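Local coordinates for protein histone-lysine N-methyltransferase, H3 lysine-9 specific SUVH6 (Arabidopsis thaliana, PDB 6A5K) that transfers methyl groups from S-adenosylmethionine to histone H3 as an H3K9-specific methyltransferase, and probably recognises methylated DNA in non-CG contexts through its SRA domain, at residues Leu16-Cys21 and Ala48-Leu52; Cys21-Leu25 and Leu42-Glu47; Asp125-Gly131 and Val212-Arg218; Ser164-Pro170 and Leu195-Tyr201. The protein carries 1 engineered substitution. All blocks are in the same frame, centred on the assembly; numbering follows the deposited sequence.

Overall arrangement
The four contacts form two separate pairs, joining different parts of the chain. Contacts 1 and 2 are successive levels of one interface between helices 5-29 and 44-54; their centres lie 7 Å apart and Cys21 serves both. Contacts 3 and 4 belong to the SRA domain, with centres 10 Å apart, and meet where Glu199 takes Arg218 in a salt bridge and probably a hydrogen bond from Gln216. The centres of contacts 1 and 3 are 33 Å apart, with about 20 Å between nearest atoms. None of the segments contributes to the S-adenosylmethionine pocket, whose residues come from 363-526, or to the cysteine-bound zinc sites.

Contact 1: residues Leu16-Cys21 and Ala48-Leu52; sequences LFHGVC and ASTIL
Ala48 meets three side chains of residues 16-21 at once, and this apolar cluster is the centre of the contact. Its methyl carbon, Ala48 CB, lies 3.6 Å from Phe17 CE1, while Val20 CG1 and Cys21 SG each approach the same Ala48 CB to 3.7 Å. The small residue thus lets the larger groups close in round it. Phe17 holds CG anti to its backbone N (chi1 171°), which carries the ring across to Ala48 and Ser49. Cys21 SG sits over one face of that ring, offset toward the rim, so thiol and ring both touch the alanine methyl.

A second apolar group surrounds Leu52. Its CD2 meets the ring edge of Phe17 and lies 3.9 Å from Phe17 CB, and the Leu52 and Val20 side chains slide past each other in opposite directions, Leu52 CD1 4.1 Å from Val20 CG2. Val20 CG1 also touches Ile51 CD1 at 3.9 Å, so the two valine branches serve different partners.

The polar component is slight: Ser49 OG is 3.6 Å from Phe17 CE1 and is satisfied by Asp45 O within its own helix.

The axes of segments 16-21 and 48-52 approach to 9.4 Å, with 127° between their N-to-C directions: a helix-loop-helix pair near the N-terminus, its arms strongly inclined. Helix 81-87 packs against Phe17 and Ser49, and Leu420 of helix 412-420 touches Leu16, Val20 and Leu52.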
# COMPACT_ATOMS: atom_id res chain seq x y z
N LEU A 16 -5.38 3.90 -9.78
CA LEU A 16 -6.62 4.12 -10.51
C LEU A 16 -7.42 2.82 -10.61
O LEU A 16 -8.63 2.78 -10.34
CB LEU A 16 -6.32 4.67 -11.90
CG LEU A 16 -7.52 5.08 -12.76
CD1 LEU A 16 -8.21 6.31 -12.17
CD2 LEU A 16 -7.08 5.32 -14.21
N PHE A 17 -6.74 1.74 -11.00
CA PHE A 17 -7.37 0.43 -11.09
C PHE A 17 -8.05 0.02 -9.77
O PHE A 17 -9.23 -0.36 -9.76
CB PHE A 17 -6.35 -0.63 -11.49
CG PHE A 17 -6.87 -2.03 -11.40
CD1 PHE A 17 -7.73 -2.52 -12.37
CD2 PHE A 17 -6.50 -2.87 -10.36
CE1 PHE A 17 -8.22 -3.81 -12.30
CE2 PHE A 17 -6.98 -4.16 -10.29
CZ PHE A 17 -7.84 -4.63 -11.26
N HIS A 18 -7.32 0.11 -8.67
CA HIS A 18 -7.90 -0.30 -7.39
C HIS A 18 -9.01 0.64 -6.94
O HIS A 18 -9.97 0.21 -6.29
CB HIS A 18 -6.81 -0.43 -6.32
CG HIS A 18 -6.03 -1.70 -6.44
ND1 HIS A 18 -6.52 -2.91 -6.00
CD2 HIS A 18 -4.83 -1.97 -7.02
CE1 HIS A 18 -5.65 -3.87 -6.27
NE2 HIS A 18 -4.62 -3.33 -6.89
N GLY A 19 -8.89 1.91 -7.30
CA GLY A 19 -9.94 2.88 -7.02
C GLY A 19 -11.23 2.45 -7.68
O GLY A 19 -12.29 2.42 -7.05
N VAL A 20 -11.14 2.09 -8.96
CA VAL A 20 -12.32 1.64 -9.70
C VAL A 20 -12.88 0.33 -9.13
O VAL A 20 -14.10 0.20 -8.96
CB VAL A 20 -11.99 1.46 -11.20
CG1 VAL A 20 -13.18 0.83 -11.94
CG2 VAL A 20 -11.63 2.81 -11.81
N CYS A 21 -12.01 -0.64 -8.85
CA CYS A 21 -12.43 -1.88 -8.19
C CYS A 21 -13.26 -1.61 -6.93
O CYS A 21 -14.36 -2.16 -6.76
CB CYS A 21 -11.22 -2.73 -7.79
SG CYS A 21 -10.36 -3.56 -9.14
N ALA A 48 -13.26 -3.48 -13.83
CA ALA A 48 -12.31 -2.38 -13.74
C ALA A 48 -11.32 -2.43 -14.90
O ALA A 48 -10.99 -1.39 -15.48
CB ALA A 48 -11.55 -2.42 -12.40
N SER A 49 -10.86 -3.63 -15.22
CA SER A 49 -9.94 -3.82 -16.34
C SER A 49 -10.58 -3.35 -17.64
O SER A 49 -9.93 -2.67 -18.44
CB SER A 49 -9.51 -5.29 -16.47
OG SER A 49 -8.76 -5.72 -15.35
N THR A 50 -11.84 -3.72 -17.85
CA THR A 50 -12.54 -3.31 -19.06
C THR A 50 -12.63 -1.79 -19.14
O THR A 50 -12.39 -1.19 -20.21
CB THR A 50 -13.96 -3.91 -19.13
OG1 THR A 50 -13.86 -5.33 -19.29
CG2 THR A 50 -14.73 -3.34 -20.30
N ILE A 51 -12.96 -1.16 -18.02
CA ILE A 51 -13.08 0.30 -17.97
C ILE A 51 -11.75 0.99 -18.30
O ILE A 51 -11.71 1.92 -19.10
CB ILE A 51 -13.61 0.77 -16.60
CG1 ILE A 51 -15.08 0.34 -16.44
CG2 ILE A 51 -13.51 2.28 -16.47
CD1 ILE A 51 -15.61 0.46 -15.03
N LEU A 52 -10.67 0.52 -17.69
CA LEU A 52 -9.36 1.09 -17.97
C LEU A 52 -8.93 0.86 -19.42
O LEU A 52 -8.32 1.73 -20.05
CB LEU A 52 -8.31 0.52 -17.01
CG LEU A 52 -8.02 1.34 -15.74
CD1 LEU A 52 -9.16 1.30 -14.74
CD2 LEU A 52 -6.72 0.87 -15.10

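Contact 2: residues Cys21-Leu25 and Leu42-Glu47; sequences CRKIL and LRIDFE
Ile44 and Ile24 interlock at this level of the N-terminal helix-loop-helix pair, where the start of helix 44-54 meets helix 5-29. Ile44 is the main bump: its side chain fills a shallow hollow bounded by Cys21, Ile24 and Leu25. Its CG1 takes the crowded position between backbone N and carbonyl carbon (chi1 66°), and this swings CD1 over the helix backbone, where Ile44 CD1 rests 3.7 Å from Cys21 O. The same methyl carbon lies 4.2 Å from Leu25 CB, one turn on from Cys21.

Ile24 returns the fit from the other helix. It slides past Ile44 in the opposite direction, with Ile24 CG2 and Ile44 CG2 3.9 Å apart, and enters a notch walled by Leu42, Ile44 and Glu47. Both branches touch the glutamate: Ile24 CD1 lies 3.8 Å from Glu47 CB and 3.9 Å from Glu47 OE1, and Ile24 CG2 is 3.6 Å from the same OE1. Glu47 OE2 forms a salt bridge with Arg37, which holds the carboxylate while OE1 lies against the isoleucine.

At the end adjoining Phe17, the bump is sulfur: Cys21 SG fits against the first turn of the opposing helix, 4.0 Å from Asp45 CA.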
# COMPACT_ATOMS: atom_id res chain seq x y z
N CYS A 21 -12.01 -0.64 -8.85
CA CYS A 21 -12.43 -1.88 -8.19
C CYS A 21 -13.26 -1.61 -6.93
O CYS A 21 -14.36 -2.16 -6.76
CB CYS A 21 -11.22 -2.73 -7.79
SG CYS A 21 -10.36 -3.56 -9.14
N ARG A 22 -12.73 -0.77 -6.05
CA ARG A 22 -13.37 -0.56 -4.76
C ARG A 22 -14.60 0.34 -4.86
O ARG A 22 -15.49 0.28 -4.01
CB ARG A 22 -12.36 -0.01 -3.75
CG ARG A 22 -11.30 -1.06 -3.39
CD ARG A 22 -10.59 -0.78 -2.07
NE ARG A 22 -9.84 -1.94 -1.61
CZ ARG A 22 -10.36 -2.92 -0.87
NH1 ARG A 22 -11.63 -2.88 -0.50
NH2 ARG A 22 -9.60 -3.94 -0.49
N LYS A 23 -14.67 1.16 -5.91
CA LYS A 23 -15.90 1.93 -6.14
C LYS A 23 -17.02 1.03 -6.66
O LYS A 23 -18.19 1.16 -6.26
CB LYS A 23 -15.64 3.09 -7.11
CG LYS A 23 -16.89 3.88 -7.48
CD LYS A 23 -17.49 4.60 -6.27
CE LYS A 23 -16.50 5.56 -5.63
NZ LYS A 23 -17.17 6.48 -4.67
N ILE A 24 -16.67 0.10 -7.54
CA ILE A 24 -17.65 -0.88 -8.01
C ILE A 24 -18.15 -1.72 -6.83
O ILE A 24 -19.36 -1.97 -6.68
CB ILE A 24 -17.07 -1.80 -9.10
CG1 ILE A 24 -16.72 -0.99 -10.35
CG2 ILE A 24 -18.05 -2.91 -9.46
CD1 ILE A 24 -15.96 -1.80 -11.40
N LEU A 25 -17.21 -2.14 -5.99
CA LEU A 25 -17.56 -2.93 -4.81
C LEU A 25 -18.43 -2.13 -3.86
O LEU A 25 -19.37 -2.66 -3.28
CB LEU A 25 -16.29 -3.42 -4.10
CG LEU A 25 -16.50 -4.33 -2.88
CD1 LEU A 25 -17.16 -5.64 -3.29
CD2 LEU A 25 -15.18 -4.59 -2.19
N LEU A 42 -19.83 -11.59 -9.41
CA LEU A 42 -19.38 -10.28 -9.84
C LEU A 42 -17.86 -10.33 -9.87
O LEU A 42 -17.24 -10.94 -9.00
CB LEU A 42 -19.90 -9.19 -8.91
CG LEU A 42 -19.13 -7.86 -8.80
CD1 LEU A 42 -19.21 -7.10 -10.11
CD2 LEU A 42 -19.68 -7.03 -7.66
N ARG A 43 -17.27 -9.72 -10.88
CA ARG A 43 -15.82 -9.70 -11.00
C ARG A 43 -15.32 -8.27 -11.11
O ARG A 43 -15.17 -7.74 -12.21
CB ARG A 43 -15.38 -10.50 -12.22
CG ARG A 43 -15.58 -12.00 -12.09
CD ARG A 43 -14.39 -12.74 -12.66
NE ARG A 43 -13.18 -12.48 -11.89
CZ ARG A 43 -11.95 -12.81 -12.28
NH1 ARG A 43 -11.76 -13.41 -13.44
NH2 ARG A 43 -10.91 -12.53 -11.50
N ILE A 44 -15.06 -7.63 -9.96
CA ILE A 44 -14.72 -6.22 -9.97
C ILE A 44 -13.40 -5.97 -10.69
O ILE A 44 -13.22 -4.92 -11.30
CB ILE A 44 -14.67 -5.62 -8.54
CG1 ILE A 44 -13.53 -6.22 -7.72
CG2 ILE A 44 -16.02 -5.80 -7.83
CD1 ILE A 44 -13.48 -5.71 -6.28
N ASP A 45 -12.48 -6.94 -10.64
CA ASP A 45 -11.20 -6.77 -11.33
C ASP A 45 -11.39 -6.81 -12.85
O ASP A 45 -10.78 -6.04 -13.58
CB ASP A 45 -10.20 -7.85 -10.89
CG ASP A 45 -10.72 -9.27 -11.09
OD1 ASP A 45 -11.93 -9.50 -10.89
OD2 ASP A 45 -9.90 -10.15 -11.44
N PHE A 46 -12.26 -7.70 -13.31
CA PHE A 46 -12.58 -7.80 -14.72
C PHE A 46 -13.26 -6.53 -15.24
O PHE A 46 -12.89 -5.99 -16.29
CB PHE A 46 -13.48 -9.01 -14.97
CG PHE A 46 -13.60 -9.39 -16.42
CD1 PHE A 46 -12.76 -10.33 -16.98
CD2 PHE A 46 -14.58 -8.81 -17.22
CE1 PHE A 46 -12.88 -10.68 -18.31
CE2 PHE A 46 -14.70 -9.15 -18.55
CZ PHE A 46 -13.85 -10.09 -19.10
N GLU A 47 -14.24 -6.04 -14.48
CA GLU A 47 -14.98 -4.84 -14.86
C GLU A 47 -14.09 -3.60 -14.86
O GLU A 47 -14.14 -2.78 -15.80
CB GLU A 47 -16.18 -4.64 -13.93
CG GLU A 47 -17.21 -5.76 -14.02
CD GLU A 47 -18.51 -5.45 -13.30
OE1 GLU A 47 -18.63 -4.35 -12.72
OE2 GLU A 47 -19.41 -6.31 -13.33

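Contact 3: residues Asp125-Gly131 and Val212-Arg218; sequences DVLTYTG and VFKFQLR
This antiparallel strand pair belongs to the curved sheet of the SRA domain, with Leu127 opposite Leu217 and Tyr129 opposite Phe215 as hydrogen-bonded pairs. Each pair is joined by two backbone bonds; the straightest, Leu217 N to Leu127 O, is 2.8 Å long with an angle of 175° at the hydrogen. Gly131 N continues the register to Phe213 O at 2.6 Å.

On the face carrying Leu127, Tyr129, Phe215 and Leu217, Leu127 and Leu217 lie side by side, pointing the same way, with Leu127 CD2 3.8 Å from Leu217 CD1. Leu217 CD1 also reaches Tyr129 CB, at 4.0 Å. The Phe215 ring turns its edge to Tyr129 O and Gly131 CA.

In the SRA fold this apolar side faces inward: Leu161 of helix 156-167 covers Tyr129 and Phe215, and Ile111 of strand 105-113 touches Tyr129 and Leu217. Strand 190-205 pairs with the other edge of strand 211-219.

The face of Val126, Thr128, Thr130, Lys214, Gln216 and Arg218 is more polar. Arg218 bends at chi3 (-59°), laying its guanidinium over Val126 CG2, with Arg218 NH1 3.5 Å from that methyl. The same NH1 donates to the syn side of Asp125 OD2 in a salt bridge of 3.1 Å, though the oxygen is met 34° out of the carboxylate plane. A water donates to Asp125 OD1 and weakly accepts from Arg218 NH1, while Arg218 NE is paired with Glu199.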
# COMPACT_ATOMS: atom_id res chain seq x y z
N ASP A 125 18.55 -18.09 -5.01
CA ASP A 125 18.52 -17.61 -6.39
C ASP A 125 17.98 -18.67 -7.36
O ASP A 125 17.76 -18.38 -8.54
CB ASP A 125 19.92 -17.18 -6.84
CG ASP A 125 20.95 -18.28 -6.68
OD1 ASP A 125 20.84 -19.08 -5.72
OD2 ASP A 125 21.88 -18.35 -7.53
N VAL A 126 17.74 -19.88 -6.85
CA VAL A 126 17.29 -20.99 -7.68
C VAL A 126 15.79 -21.27 -7.51
O VAL A 126 15.26 -21.24 -6.40
CB VAL A 126 18.09 -22.27 -7.38
CG1 VAL A 126 17.63 -23.43 -8.26
CG2 VAL A 126 19.58 -22.03 -7.57
N LEU A 127 15.12 -21.54 -8.62
CA LEU A 127 13.68 -21.75 -8.63
C LEU A 127 13.35 -22.93 -9.55
O LEU A 127 13.88 -23.02 -10.65
CB LEU A 127 12.98 -20.47 -9.10
CG LEU A 127 11.47 -20.38 -9.35
CD1 LEU A 127 11.02 -18.95 -9.08
CD2 LEU A 127 11.11 -20.79 -10.76
N THR A 128 12.51 -23.85 -9.10
CA THR A 128 12.01 -24.91 -9.98
C THR A 128 10.56 -24.64 -10.33
O THR A 128 9.73 -24.40 -9.45
CB THR A 128 12.14 -26.31 -9.37
OG1 THR A 128 11.17 -26.46 -8.33
CG2 THR A 128 13.53 -26.54 -8.81
N TYR A 129 10.25 -24.68 -11.62
CA TYR A 129 8.95 -24.28 -12.12
C TYR A 129 8.29 -25.41 -12.90
O TYR A 129 8.94 -26.04 -13.74
CB TYR A 129 9.09 -23.04 -13.00
CG TYR A 129 7.80 -22.61 -13.65
CD1 TYR A 129 6.83 -21.91 -12.92
CD2 TYR A 129 7.54 -22.89 -14.98
CE1 TYR A 129 5.65 -21.52 -13.52
CE2 TYR A 129 6.36 -22.51 -15.58
CZ TYR A 129 5.42 -21.82 -14.84
OH TYR A 129 4.24 -21.44 -15.45
N THR A 130 7.02 -25.67 -12.64
CA THR A 130 6.32 -26.76 -13.33
C THR A 130 5.54 -26.25 -14.54
O THR A 130 4.82 -25.26 -14.46
CB THR A 130 5.38 -27.50 -12.38
OG1 THR A 130 6.12 -27.92 -11.22
CG2 THR A 130 4.79 -28.73 -13.06
N GLY A 131 5.70 -26.95 -15.66
CA GLY A 131 5.23 -26.49 -16.96
C GLY A 131 3.74 -26.52 -17.22
O GLY A 131 2.94 -26.86 -16.35
N VAL A 212 4.75 -34.36 -16.95
CA VAL A 212 4.91 -32.91 -16.88
C VAL A 212 6.35 -32.43 -17.11
O VAL A 212 7.31 -33.16 -16.87
CB VAL A 212 4.44 -32.33 -15.52
CG1 VAL A 212 2.97 -32.63 -15.28
CG2 VAL A 212 5.30 -32.88 -14.39
N PHE A 213 6.48 -31.19 -17.57
CA PHE A 213 7.79 -30.56 -17.73
C PHE A 213 8.14 -29.71 -16.52
O PHE A 213 7.29 -29.01 -15.97
CB PHE A 213 7.82 -29.70 -18.99
CG PHE A 213 7.72 -30.48 -20.26
CD1 PHE A 213 6.49 -30.69 -20.88
CD2 PHE A 213 8.85 -31.04 -20.84
CE1 PHE A 213 6.40 -31.42 -22.05
CE2 PHE A 213 8.76 -31.77 -22.01
CZ PHE A 213 7.54 -31.96 -22.61
N LYS A 214 9.41 -29.77 -16.12
CA LYS A 214 9.91 -28.93 -15.04
C LYS A 214 11.15 -28.19 -15.51
O LYS A 214 11.93 -28.71 -16.30
CB LYS A 214 10.21 -29.76 -13.80
CG LYS A 214 8.99 -30.46 -13.22
CD LYS A 214 8.95 -30.35 -11.71
CE LYS A 214 7.66 -30.93 -11.15
NZ LYS A 214 7.52 -30.66 -9.69
N PHE A 215 11.32 -26.96 -15.03
CA PHE A 215 12.38 -26.07 -15.48
C PHE A 215 13.14 -25.54 -14.27
O PHE A 215 12.54 -25.21 -13.26
CB PHE A 215 11.80 -24.89 -16.29
CG PHE A 215 10.99 -25.31 -17.48
CD1 PHE A 215 9.66 -25.69 -17.34
CD2 PHE A 215 11.54 -25.29 -18.76
CE1 PHE A 215 8.90 -26.07 -18.44
CE2 PHE A 215 10.80 -25.66 -19.87
CZ PHE A 215 9.48 -26.06 -19.71
N GLN A 216 14.47 -25.45 -14.37
CA GLN A 216 15.23 -24.79 -13.32
C GLN A 216 15.68 -23.42 -13.78
O GLN A 216 16.30 -23.29 -14.83
CB GLN A 216 16.44 -25.63 -12.90
CG GLN A 216 17.37 -24.91 -11.94
CD GLN A 216 18.48 -25.80 -11.43
OE1 GLN A 216 18.24 -26.78 -10.73
NE2 GLN A 216 19.71 -25.46 -11.78
N LEU A 217 15.35 -22.40 -13.00
CA LEU A 217 15.77 -21.03 -13.29
C LEU A 217 16.69 -20.51 -12.19
O LEU A 217 16.56 -20.91 -11.03
CB LEU A 217 14.56 -20.10 -13.43
CG LEU A 217 13.55 -20.37 -14.56
CD1 LEU A 217 12.57 -21.47 -14.18
CD2 LEU A 217 12.81 -19.09 -14.94
N ARG A 218 17.61 -19.64 -12.56
CA ARG A 218 18.52 -19.03 -11.59
C ARG A 218 18.50 -17.51 -11.75
O ARG A 218 18.60 -16.98 -12.86
CB ARG A 218 19.94 -19.57 -11.74
CG ARG A 218 20.91 -19.04 -10.69
CD ARG A 218 22.33 -19.56 -10.90
NE ARG A 218 22.39 -21.02 -10.86
CZ ARG A 218 22.61 -21.74 -9.77
NH1 ARG A 218 22.80 -21.13 -8.60
NH2 ARG A 218 22.65 -23.06 -9.83
O HOH W 1 22.31 -21.24 -5.27

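Contact 4: residues Ser164-Pro170 and Leu195-Tyr201; sequences SIEKQTP and LYLVEKY
Ile165 and Val198 form the apolar centre, their side chains crossing at about a right angle. Ile165 CG1 and Val198 CG1 are 3.5 Å apart, tighter than usual for two carbons. The valine's other branch, Val198 CG2, meets Ser164 CB at 3.6 Å, so each methyl meets one of two consecutive helix residues. Farther along the strand, Ile165 CD1 reaches the ring edge of Tyr201, 3.7 Å from its CD2. Beyond the helix end, Pro170 lies against Leu195.

Gln168 marks the passage to the polar edge. It leaves the helix with positive phi, and a bend at chi2 (-62°) folds its amide back toward the last turn. Gln168 NE2 donates to Ile165 O over 2.7 Å, at 177° and in both the amide and the carbonyl plane. The same nitrogen donates to Val198 O over 3.1 Å, at a less straight 141°. One amide group ties the helix end to the strand backbone, while its oxygen, Gln168 OE1, rests beside Leu197 CD1. A water adds a second bridge, donating to Ser164 O and Thr169 O and accepting from Val198 N at 2.8 Å.

Within the SRA fold, residues 164-167 end helix 156-167, and residues 168-170 lead into strand 171-176, which pairs antiparallel with strand 190-205. Ser164 OG bonds to Ala108 N of strand 105-113, and at the other edge of strand 190-205, Gln216 of strand 211-219 bonds to Glu199.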
# COMPACT_ATOMS: atom_id res chain seq x y z
N SER A 164 14.29 -20.50 -24.17
CA SER A 164 14.98 -19.52 -23.34
C SER A 164 16.34 -20.04 -22.86
O SER A 164 17.29 -19.28 -22.72
CB SER A 164 14.13 -19.13 -22.12
OG SER A 164 13.05 -18.29 -22.50
N ILE A 165 16.42 -21.35 -22.61
CA ILE A 165 17.67 -21.99 -22.22
C ILE A 165 18.75 -21.81 -23.29
O ILE A 165 19.88 -21.41 -22.98
CB ILE A 165 17.48 -23.50 -21.97
CG1 ILE A 165 16.45 -23.72 -20.86
CG2 ILE A 165 18.80 -24.17 -21.62
CD1 ILE A 165 16.08 -25.18 -20.66
N GLU A 166 18.39 -22.09 -24.53
CA GLU A 166 19.35 -21.98 -25.63
C GLU A 166 19.74 -20.54 -25.91
O GLU A 166 20.90 -20.26 -26.19
CB GLU A 166 18.80 -22.61 -26.92
CG GLU A 166 18.03 -23.89 -26.72
CD GLU A 166 17.20 -24.26 -27.94
OE1 GLU A 166 17.42 -23.66 -29.02
OE2 GLU A 166 16.34 -25.16 -27.83
N LYS A 167 18.78 -19.62 -25.84
CA LYS A 167 19.08 -18.22 -26.14
C LYS A 167 19.66 -17.48 -24.93
O LYS A 167 20.28 -16.42 -25.08
CB LYS A 167 17.82 -17.50 -26.64
CG LYS A 167 17.14 -18.18 -27.82
CD LYS A 167 17.98 -18.07 -29.08
CE LYS A 167 17.10 -18.14 -30.31
NZ LYS A 167 16.85 -19.55 -30.73
N GLN A 168 19.46 -18.04 -23.74
CA GLN A 168 19.88 -17.40 -22.49
C GLN A 168 19.32 -15.99 -22.39
O GLN A 168 20.02 -15.05 -22.02
CB GLN A 168 21.40 -17.41 -22.36
CG GLN A 168 21.95 -18.78 -21.98
CD GLN A 168 21.44 -19.24 -20.63
OE1 GLN A 168 21.78 -18.67 -19.59
NE2 GLN A 168 20.61 -20.29 -20.63
N THR A 169 18.05 -15.86 -22.73
CA THR A 169 17.33 -14.59 -22.62
C THR A 169 16.62 -14.50 -21.27
O THR A 169 16.21 -15.52 -20.71
CB THR A 169 16.31 -14.45 -23.76
OG1 THR A 169 15.61 -15.68 -23.93
CG2 THR A 169 17.02 -14.10 -25.06
N PRO A 170 16.47 -13.28 -20.73
CA PRO A 170 15.90 -13.13 -19.39
C PRO A 170 14.40 -13.46 -19.32
O PRO A 170 13.67 -13.32 -20.30
CB PRO A 170 16.14 -11.65 -19.07
CG PRO A 170 16.14 -10.99 -20.41
CD PRO A 170 16.80 -11.98 -21.34
N LEU A 195 14.51 -10.80 -12.65
CA LEU A 195 14.90 -11.49 -13.87
C LEU A 195 15.70 -12.75 -13.59
O LEU A 195 16.59 -12.76 -12.74
CB LEU A 195 15.70 -10.55 -14.77
CG LEU A 195 14.99 -9.28 -15.23
CD1 LEU A 195 15.91 -8.46 -16.13
CD2 LEU A 195 13.71 -9.62 -15.95
N TYR A 196 15.37 -13.81 -14.33
CA TYR A 196 16.01 -15.10 -14.17
C TYR A 196 16.48 -15.63 -15.52
O TYR A 196 16.00 -15.19 -16.57
CB TYR A 196 15.05 -16.12 -13.54
CG TYR A 196 14.77 -15.93 -12.06
CD1 TYR A 196 15.10 -16.93 -11.15
CD2 TYR A 196 14.14 -14.78 -11.58
CE1 TYR A 196 14.84 -16.78 -9.79
CE2 TYR A 196 13.88 -14.62 -10.23
CZ TYR A 196 14.22 -15.62 -9.34
OH TYR A 196 13.96 -15.47 -8.00
N LEU A 197 17.41 -16.58 -15.49
CA LEU A 197 17.79 -17.32 -16.68
C LEU A 197 17.32 -18.76 -16.52
O LEU A 197 17.32 -19.30 -15.41
CB LEU A 197 19.30 -17.28 -16.90
CG LEU A 197 19.92 -15.92 -17.25
CD1 LEU A 197 21.44 -16.01 -17.36
CD2 LEU A 197 19.33 -15.37 -18.55
N VAL A 198 16.90 -19.38 -17.62
CA VAL A 198 16.51 -20.78 -17.58
C VAL A 198 17.73 -21.66 -17.89
O VAL A 198 18.38 -21.50 -18.93
CB VAL A 198 15.37 -21.08 -18.58
CG1 VAL A 198 14.66 -22.37 -18.21
CG2 VAL A 198 14.37 -19.91 -18.61
N GLU A 199 18.04 -22.58 -16.99
CA GLU A 199 19.28 -23.36 -17.06
C GLU A 199 19.08 -24.74 -17.67
O GLU A 199 19.92 -25.22 -18.43
CB GLU A 199 19.90 -23.50 -15.67
CG GLU A 199 20.35 -22.19 -15.05
CD GLU A 199 21.09 -22.39 -13.74
OE1 GLU A 199 20.74 -23.32 -12.99
OE2 GLU A 199 22.03 -21.61 -13.47
N LYS A 200 17.97 -25.38 -17.33
CA LYS A 200 17.70 -26.73 -17.83
C LYS A 200 16.25 -27.09 -17.63
O LYS A 200 15.54 -26.44 -16.85
CB LYS A 200 18.59 -27.76 -17.12
CG LYS A 200 18.29 -27.92 -15.64
CD LYS A 200 19.19 -28.99 -15.01
CE LYS A 200 19.07 -28.99 -13.49
NZ LYS A 200 20.00 -29.99 -12.86
N TYR A 201 15.80 -28.12 -18.33
CA TYR A 201 14.48 -28.65 -18.09
C TYR A 201 14.50 -30.17 -18.13
O TYR A 201 15.44 -30.79 -18.63
CB TYR A 201 13.47 -28.09 -19.11
CG TYR A 201 13.47 -28.77 -20.46
CD1 TYR A 201 12.51 -29.71 -20.78
CD2 TYR A 201 14.42 -28.44 -21.42
CE1 TYR A 201 12.50 -30.33 -22.01
CE2 TYR A 201 14.41 -29.05 -22.66
CZ TYR A 201 13.45 -30.00 -22.95
OH TYR A 201 13.44 -30.61 -24.18
O HOH W 2 17.27 -18.06 -20.09